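Local coordinates for CELL WALL surface anchor family protein (Streptococcus pneumoniae, PDB 3ZGH) that probably serves as a surface adhesin, its basic MSCRAMM-type domain binding keratin 10 of the host, at residues A[41-46]-A[75-80]. Numbering follows the deposited sequence.
Sequences YRVPIY and GNISSM
Y41 lays one face of its ring against the backbone and side chain of M80. The CA of M80 stands 4.0 Å from the ring centroid, a CH-pi contact, and CB lies over the ring centre. The M80 chain leaves with CG anti to the backbone N (chi1 -177°), which carries it across the ring at about a right angle. CG of M80 comes 3.8 Å from CE2 of Y41. A bend at chi3 then brings the methyl CE back to 4.1 Å from CD2 of Y41. The sulfur lies obliquely at 5.4 Å from the centroid, in a Met-aromatic contact. CE1 of Y41 also lies 3.5 Å from the backbone O of S79, which approaches the ring obliquely. The phenol OH hydrogen-bonds to R81 N, tying the end of the ring to the same loop.

R42 and V43 face D38 in a G1 bulge where strand 28-38 turns into strand 43-53. V43 points toward the loop and divides its two methyls. CG1 sits 3.6 Å from the backbone O of N76. CG2 meets CG2 of I77 at 3.8 Å. No hydrogen bond joins the two segments.

The loop also has internal bonds. A type I turn from I77 to M80 is closed by M80 N to I77 O. Overlapping its start, the N-H of S78 bonds to N76 OD1 from above the carbonyl plane, an Asx turn. S78 OG bonds to the same oxygen in that plane, on a lone pair.

The contact thus packs this hairpin end against the loop between strands 73-74 and 85-87. Y84 adds an edge-to-face ring contact to Y41, and NZ of K150, just after helix 146-149, hydrogen-bonds to M80 O.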
loop_
_atom_site.group_PDB
_atom_site.type_symbol
_atom_site.label_atom_id
_atom_site.label_comp_id
_atom_site.label_asym_id
_atom_site.label_seq_id
_atom_site.Cartn_x
_atom_site.Cartn_y
_atom_site.Cartn_z
ATOM N N TYR A 41 3.150 19.324 -4.936
ATOM C CA TYR A 41 2.312 19.721 -6.061
ATOM C C TYR A 41 0.901 20.158 -5.626
ATOM O O TYR A 41 0.118 20.611 -6.448
ATOM C CB TYR A 41 2.279 18.593 -7.121
ATOM C CG TYR A 41 3.633 18.458 -7.794
ATOM C CD1 TYR A 41 4.055 19.396 -8.724
ATOM C CD2 TYR A 41 4.517 17.449 -7.433
ATOM C CE1 TYR A 41 5.329 19.308 -9.319
ATOM C CE2 TYR A 41 5.790 17.345 -8.030
ATOM C CZ TYR A 41 6.180 18.281 -8.957
ATOM O OH TYR A 41 7.426 18.170 -9.520
ATOM N N ARG A 42 0.597 20.019 -4.333
ATOM C CA ARG A 42 -0.688 20.460 -3.757
ATOM C C ARG A 42 -1.843 19.822 -4.514
ATOM O O ARG A 42 -2.766 20.499 -4.987
ATOM C CB ARG A 42 -0.782 21.987 -3.754
ATOM C CG ARG A 42 0.406 22.637 -3.052
ATOM C CD ARG A 42 0.217 24.131 -2.767
ATOM N NE ARG A 42 0.585 24.435 -1.385
ATOM C CZ ARG A 42 -0.263 24.806 -0.425
ATOM N NH1 ARG A 42 -1.559 24.967 -0.670
ATOM N NH2 ARG A 42 0.197 25.041 0.798
ATOM N N VAL A 43 -1.776 18.497 -4.635
ATOM C CA VAL A 43 -2.812 17.737 -5.297
ATOM C C VAL A 43 -3.096 16.555 -4.391
ATOM O O VAL A 43 -2.267 16.212 -3.542
ATOM C CB VAL A 43 -2.346 17.217 -6.686
ATOM C CG1 VAL A 43 -2.169 18.361 -7.677
ATOM C CG2 VAL A 43 -1.042 16.411 -6.564
ATOM N N PRO A 44 -4.253 15.920 -4.559
ATOM C CA PRO A 44 -4.506 14.708 -3.773
ATOM C C PRO A 44 -3.628 13.560 -4.225
ATOM O O PRO A 44 -3.233 13.498 -5.385
ATOM C CB PRO A 44 -5.970 14.366 -4.087
ATOM C CG PRO A 44 -6.575 15.661 -4.580
ATOM C CD PRO A 44 -5.437 16.356 -5.318
ATOM N N ILE A 45 -3.355 12.643 -3.311
ATOM C CA ILE A 45 -2.733 11.371 -3.657
ATOM C C ILE A 45 -3.609 10.346 -2.957
ATOM O O ILE A 45 -4.200 10.661 -1.903
ATOM C CB ILE A 45 -1.253 11.329 -3.213
ATOM C CG1 ILE A 45 -0.556 10.048 -3.708
ATOM C CG2 ILE A 45 -1.112 11.441 -1.690
ATOM C CD1 ILE A 45 0.966 10.133 -3.549
ATOM N N TYR A 46 -3.732 9.157 -3.542
ATOM C CA TYR A 46 -4.660 8.160 -3.049
ATOM C C TYR A 46 -3.965 6.845 -2.753
ATOM O O TYR A 46 -2.860 6.576 -3.289
ATOM C CB TYR A 46 -5.761 7.911 -4.084
ATOM C CG TYR A 46 -6.475 9.178 -4.502
ATOM C CD1 TYR A 46 -7.595 9.610 -3.814
ATOM C CD2 TYR A 46 -6.005 9.969 -5.579
ATOM C CE1 TYR A 46 -8.276 10.785 -4.173
ATOM C CE2 TYR A 46 -6.675 11.163 -5.941
ATOM C CZ TYR A 46 -7.828 11.542 -5.231
ATOM O OH TYR A 46 -8.515 12.696 -5.547
ATOM N N GLY A 75 -5.852 13.132 -11.307
ATOM C CA GLY A 75 -5.847 14.540 -10.942
ATOM C C GLY A 75 -4.924 15.333 -11.864
ATOM O O GLY A 75 -4.166 14.763 -12.646
ATOM N N ASN A 76 -4.986 16.655 -11.795
ATOM C CA ASN A 76 -4.172 17.475 -12.664
ATOM C C ASN A 76 -2.748 17.564 -12.130
ATOM O O ASN A 76 -2.446 18.387 -11.260
ATOM C CB ASN A 76 -4.763 18.880 -12.786
ATOM C CG ASN A 76 -3.929 19.776 -13.695
ATOM O OD1 ASN A 76 -3.080 19.293 -14.467
ATOM N ND2 ASN A 76 -4.158 21.085 -13.605
ATOM N N ILE A 77 -1.864 16.706 -12.633
ATOM C CA ILE A 77 -0.468 16.756 -12.215
ATOM C C ILE A 77 0.410 17.061 -13.426
ATOM O O ILE A 77 1.558 16.620 -13.510
ATOM C CB ILE A 77 -0.037 15.446 -11.560
ATOM C CG1 ILE A 77 -0.348 14.255 -12.458
ATOM C CG2 ILE A 77 -0.758 15.258 -10.215
ATOM C CD1 ILE A 77 0.247 12.928 -11.937
ATOM N N SER A 78 -0.137 17.830 -14.365
ATOM C CA SER A 78 0.548 18.080 -15.618
ATOM C C SER A 78 1.862 18.829 -15.369
ATOM O O SER A 78 2.764 18.775 -16.188
ATOM C CB SER A 78 -0.359 18.858 -16.588
ATOM O OG SER A 78 -0.799 20.079 -16.009
ATOM N N SER A 79 1.979 19.511 -14.237
ATOM C CA SER A 79 3.207 20.237 -13.959
ATOM C C SER A 79 4.229 19.390 -13.160
ATOM O O SER A 79 5.300 19.879 -12.787
ATOM C CB SER A 79 2.897 21.552 -13.236
ATOM O OG SER A 79 2.687 21.346 -11.859
ATOM N N MET A 80 3.904 18.124 -12.912
ATOM C CA MET A 80 4.820 17.257 -12.176
ATOM C C MET A 80 6.053 17.016 -13.021
ATOM O O MET A 80 5.963 16.709 -14.198
ATOM C CB MET A 80 4.155 15.919 -11.807
ATOM C CG MET A 80 5.050 15.004 -10.972
ATOM S SD MET A 80 4.183 13.515 -10.535
ATOM C CE MET A 80 3.025 14.056 -9.282
#